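Peptidase M16 domain protein (Alicyclobacillus acidocaldarius subsp. acidocaldarius DSM 446, PDB 4XEA) is probably a metallopeptidase of the M16 (insulinase-like) family that hydrolyses peptide bonds with the aid of a bound metal ion. Local coordinates at residues H53-L63 with V173-C184. Residues are numbered along the deposited sequence; the frame is centred on the assembly and turned at random.
Sequences HEMPDGIAHFL and VRAITKEQLLLC. With NI (nickel (II) ion), chain C.
The helix beginning at I59 and the helix of 178-184 run almost perpendicular (89°), their axes 10.1 Å apart, and the loop before I59 brings P56 close to I176, in the turn between helices 170-175 and 178-188, and G58 close to V173 in the first of these. No hydrogen bond joins 53-63 to 173-184; side-chain packing carries the contact. L181 crosses F62 at about a right angle, its CD1 lying 3.5 Å from F62 CE1, while I176 CD1 touches F62 CD2 and I59 CG1. In I59, chi1 of -67° puts CG1 beside the backbone N and CG2 across from it; CG2 lies 3.7 Å from C184 CB, and CD1 reaches Q180. At the outer end L183 CD2 sits squarely over the H53 ring, 3.7 Å from its centroid, a CH-pi contact. Q180 bonds within its own segment and packs across: in a capping box Q180 N donates to T177 OG1 and T177 N to Q180 OE1 (3.0 Å), the latter donor above the carbonyl plane. The amide, held by that bond, lies against P56, OE1 3.6 Å from P56 CD, and Q180 CG packs against the selenium of M55. Replacing Q180 by an alanine would remove the side-chain acceptor of T177 N and would probably open a gap beside P56 and M55. H61, on the helix that begins at I59, binds nickel with H65 and E136 in the inverted HxxEH motif of M16 peptidases, here HFLEH. It takes no part in this largely apolar interface, through which I59, F62 and L63 pack the metal-bearing helix against 173-184.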
loop_
_atom_site.group_PDB
_atom_site.type_symbol
_atom_site.label_atom_id
_atom_site.label_comp_id
_atom_site.label_asym_id
_atom_site.label_seq_id
_atom_site.Cartn_x
_atom_site.Cartn_y
_atom_site.Cartn_z
ATOM N N HIS A 53 24.766 -30.332 7.428
ATOM C CA HIS A 53 24.395 -29.481 8.549
ATOM C C HIS A 53 22.876 -29.407 8.719
ATOM O O HIS A 53 22.110 -29.388 7.742
ATOM C CB HIS A 53 24.951 -28.087 8.342
ATOM C CG HIS A 53 26.438 -28.041 8.190
ATOM N ND1 HIS A 53 27.305 -28.150 9.260
ATOM C CD2 HIS A 53 27.212 -27.843 7.099
ATOM C CE1 HIS A 53 28.549 -28.030 8.830
ATOM N NE2 HIS A 53 28.521 -27.862 7.518
ATOM N N GLU A 54 22.458 -29.402 9.975
ATOM C CA GLU A 54 21.093 -29.136 10.346
ATOM C C GLU A 54 21.072 -28.009 11.384
ATOM O O GLU A 54 21.607 -28.141 12.479
ATOM C CB GLU A 54 20.444 -30.383 10.915
ATOM C CG GLU A 54 18.964 -30.165 11.180
ATOM C CD GLU A 54 18.106 -31.328 10.714
ATOM O OE1 GLU A 54 17.139 -31.657 11.434
ATOM O OE2 GLU A 54 18.406 -31.907 9.635
HETATM N N MSE A 55 20.470 -26.891 11.000
HETATM C CA MSE A 55 20.546 -25.689 11.788
HETATM C C MSE A 55 19.309 -25.536 12.620
HETATM O O MSE A 55 18.255 -26.059 12.264
HETATM C CB MSE A 55 20.625 -24.472 10.881
HETATM C CG MSE A 55 21.850 -24.384 10.027
HETATM SE SE MSE A 55 23.477 -24.040 11.032
HETATM C CE MSE A 55 24.137 -25.821 11.276
ATOM N N PRO A 56 19.409 -24.740 13.700
ATOM C CA PRO A 56 18.208 -24.265 14.350
ATOM C C PRO A 56 17.473 -23.328 13.434
ATOM O O PRO A 56 18.103 -22.609 12.641
ATOM C CB PRO A 56 18.740 -23.464 15.559
ATOM C CG PRO A 56 20.157 -23.864 15.705
ATOM C CD PRO A 56 20.628 -24.206 14.335
ATOM N N ASP A 57 16.147 -23.316 13.537
ATOM C CA ASP A 57 15.360 -22.399 12.754
ATOM C C ASP A 57 15.646 -20.955 13.139
ATOM O O ASP A 57 15.902 -20.653 14.304
ATOM C CB ASP A 57 13.877 -22.739 12.890
ATOM C CG ASP A 57 13.503 -23.992 12.094
ATOM O OD1 ASP A 57 14.035 -24.176 10.972
ATOM O OD2 ASP A 57 12.702 -24.796 12.593
ATOM N N GLY A 58 15.624 -20.063 12.147
ATOM C CA GLY A 58 15.753 -18.641 12.427
ATOM C C GLY A 58 16.967 -17.975 11.834
ATOM O O GLY A 58 17.101 -16.770 11.966
ATOM N N ILE A 59 17.851 -18.715 11.157
ATOM C CA ILE A 59 19.154 -18.153 10.826
ATOM C C ILE A 59 19.119 -17.138 9.723
ATOM O O ILE A 59 19.756 -16.095 9.886
ATOM C CB ILE A 59 20.275 -19.219 10.594
ATOM C CG1 ILE A 59 20.557 -19.909 11.937
ATOM C CG2 ILE A 59 21.583 -18.533 10.113
ATOM C CD1 ILE A 59 21.668 -20.968 11.896
ATOM N N ALA A 60 18.393 -17.406 8.634
ATOM C CA ALA A 60 18.254 -16.429 7.552
ATOM C C ALA A 60 17.861 -15.052 8.115
ATOM O O ALA A 60 18.453 -14.018 7.774
ATOM C CB ALA A 60 17.263 -16.896 6.482
ATOM N N HIS A 61 16.892 -15.069 9.020
ATOM C CA HIS A 61 16.308 -13.834 9.575
ATOM C C HIS A 61 17.222 -13.167 10.613
ATOM O O HIS A 61 17.289 -11.937 10.702
ATOM C CB HIS A 61 14.953 -14.187 10.158
ATOM C CG HIS A 61 14.371 -13.131 11.012
ATOM N ND1 HIS A 61 14.490 -13.155 12.384
ATOM C CD2 HIS A 61 13.706 -11.994 10.704
ATOM C CE1 HIS A 61 13.901 -12.092 12.890
ATOM N NE2 HIS A 61 13.400 -11.383 11.894
ATOM N N PHE A 62 17.926 -13.981 11.393
ATOM C CA PHE A 62 18.973 -13.479 12.313
ATOM C C PHE A 62 20.065 -12.717 11.520
ATOM O O PHE A 62 20.458 -11.587 11.870
ATOM C CB PHE A 62 19.561 -14.667 13.081
ATOM C CG PHE A 62 20.180 -14.313 14.409
ATOM C CD1 PHE A 62 21.270 -13.474 14.483
ATOM C CD2 PHE A 62 19.709 -14.890 15.582
ATOM C CE1 PHE A 62 21.853 -13.171 15.719
ATOM C CE2 PHE A 62 20.284 -14.591 16.808
ATOM C CZ PHE A 62 21.348 -13.736 16.875
ATOM N N LEU A 63 20.540 -13.318 10.437
ATOM C CA LEU A 63 21.541 -12.663 9.574
ATOM C C LEU A 63 20.987 -11.344 9.002
ATOM O O LEU A 63 21.700 -10.338 8.951
ATOM C CB LEU A 63 21.998 -13.582 8.441
ATOM C CG LEU A 63 22.824 -14.810 8.832
ATOM C CD1 LEU A 63 23.086 -15.633 7.584
ATOM C CD2 LEU A 63 24.179 -14.366 9.523
ATOM N N VAL A 173 15.954 -19.945 18.348
ATOM C CA VAL A 173 16.738 -18.715 18.269
ATOM C C VAL A 173 17.787 -18.712 19.399
ATOM O O VAL A 173 18.957 -18.384 19.186
ATOM C CB VAL A 173 15.841 -17.469 18.312
ATOM C CG1 VAL A 173 16.644 -16.237 18.718
ATOM C CG2 VAL A 173 15.176 -17.251 16.966
ATOM N N ARG A 174 17.366 -19.152 20.574
ATOM C CA ARG A 174 18.259 -19.261 21.717
ATOM C C ARG A 174 19.415 -20.247 21.499
ATOM O O ARG A 174 20.498 -20.048 22.061
ATOM C CB ARG A 174 17.439 -19.612 22.974
ATOM C CG ARG A 174 18.102 -20.554 23.983
ATOM C CD ARG A 174 18.640 -19.839 25.220
ATOM N NE ARG A 174 20.086 -19.569 25.172
ATOM C CZ ARG A 174 20.661 -18.367 25.319
ATOM N NH1 ARG A 174 21.987 -18.272 25.267
ATOM N NH2 ARG A 174 19.938 -17.261 25.509
ATOM N N ALA A 175 19.218 -21.291 20.691
ATOM C CA ALA A 175 20.304 -22.256 20.464
ATOM C C ALA A 175 21.274 -21.808 19.360
ATOM O O ALA A 175 22.345 -22.392 19.211
ATOM C CB ALA A 175 19.752 -23.647 20.156
ATOM N N ILE A 176 20.907 -20.793 18.576
ATOM C CA ILE A 176 21.780 -20.317 17.487
ATOM C C ILE A 176 23.131 -19.862 18.070
ATOM O O ILE A 176 23.162 -19.202 19.101
ATOM C CB ILE A 176 21.101 -19.167 16.665
ATOM C CG1 ILE A 176 19.917 -19.704 15.858
ATOM C CG2 ILE A 176 22.082 -18.511 15.703
ATOM C CD1 ILE A 176 19.130 -18.642 15.096
ATOM N N THR A 177 24.237 -20.251 17.435
ATOM C CA THR A 177 25.573 -19.846 17.872
ATOM C C THR A 177 26.228 -18.973 16.804
ATOM O O THR A 177 25.899 -19.056 15.616
ATOM C CB THR A 177 26.479 -21.063 18.108
ATOM O OG1 THR A 177 26.799 -21.646 16.841
ATOM C CG2 THR A 177 25.792 -22.115 18.993
ATOM N N LYS A 178 27.187 -18.161 17.214
ATOM C CA LYS A 178 27.932 -17.309 16.290
ATOM C C LYS A 178 28.558 -18.143 15.161
ATOM O O LYS A 178 28.586 -17.717 14.011
ATOM C CB LYS A 178 29.017 -16.519 17.039
ATOM C CG LYS A 178 29.816 -15.577 16.146
ATOM C CD LYS A 178 30.848 -14.757 16.932
ATOM C CE LYS A 178 32.080 -15.573 17.281
ATOM N NZ LYS A 178 32.686 -15.038 18.500
ATOM N N GLU A 179 29.032 -19.329 15.508
ATOM C CA GLU A 179 29.674 -20.260 14.574
ATOM C C GLU A 179 28.721 -20.674 13.452
ATOM O O GLU A 179 29.057 -20.673 12.254
ATOM C CB GLU A 179 30.096 -21.518 15.366
ATOM C CG GLU A 179 31.306 -21.353 16.281
ATOM C CD GLU A 179 31.103 -20.434 17.526
ATOM O OE1 GLU A 179 30.012 -20.427 18.151
ATOM O OE2 GLU A 179 32.072 -19.720 17.889
ATOM N N GLN A 180 27.514 -21.034 13.845
ATOM C CA GLN A 180 26.457 -21.352 12.885
ATOM C C GLN A 180 26.097 -20.184 11.994
ATOM O O GLN A 180 25.947 -20.340 10.787
ATOM C CB GLN A 180 25.224 -21.798 13.629
ATOM C CG GLN A 180 25.394 -23.161 14.245
ATOM C CD GLN A 180 24.259 -23.506 15.183
ATOM O OE1 GLN A 180 23.559 -22.620 15.675
ATOM N NE2 GLN A 180 24.098 -24.793 15.466
ATOM N N LEU A 181 25.950 -19.006 12.587
ATOM C CA LEU A 181 25.606 -17.830 11.808
ATOM C C LEU A 181 26.682 -17.587 10.760
ATOM O O LEU A 181 26.380 -17.265 9.610
ATOM C CB LEU A 181 25.466 -16.593 12.710
ATOM C CG LEU A 181 24.217 -16.446 13.568
ATOM C CD1 LEU A 181 24.397 -15.341 14.671
ATOM C CD2 LEU A 181 22.984 -16.158 12.678
ATOM N N LEU A 182 27.940 -17.727 11.175
ATOM C CA LEU A 182 29.070 -17.470 10.298
ATOM C C LEU A 182 29.141 -18.524 9.185
ATOM O O LEU A 182 29.432 -18.195 8.027
ATOM C CB LEU A 182 30.394 -17.421 11.085
ATOM C CG LEU A 182 30.665 -16.162 11.925
ATOM C CD1 LEU A 182 32.085 -16.159 12.452
ATOM C CD2 LEU A 182 30.397 -14.895 11.129
ATOM N N LEU A 183 28.835 -19.765 9.526
ATOM C CA LEU A 183 28.811 -20.839 8.529
ATOM C C LEU A 183 27.755 -20.525 7.471
ATOM O O LEU A 183 28.036 -20.556 6.274
ATOM C CB LEU A 183 28.489 -22.169 9.181
ATOM C CG LEU A 183 28.103 -23.252 8.161
ATOM C CD1 LEU A 183 29.367 -23.726 7.416
ATOM C CD2 LEU A 183 27.419 -24.380 8.867
ATOM N N CYS A 184 26.539 -20.198 7.916
ATOM C CA CYS A 184 25.466 -19.909 6.978
ATOM C C CYS A 184 25.774 -18.688 6.160
ATOM O O CYS A 184 25.511 -18.694 4.972
ATOM C CB CYS A 184 24.114 -19.801 7.677
ATOM S SG CYS A 184 23.653 -21.342 8.384
HETATM NI NI NI C . 12.913 -9.233 12.152
HETATM O O HOH W 1 12.233 -6.893 12.008
#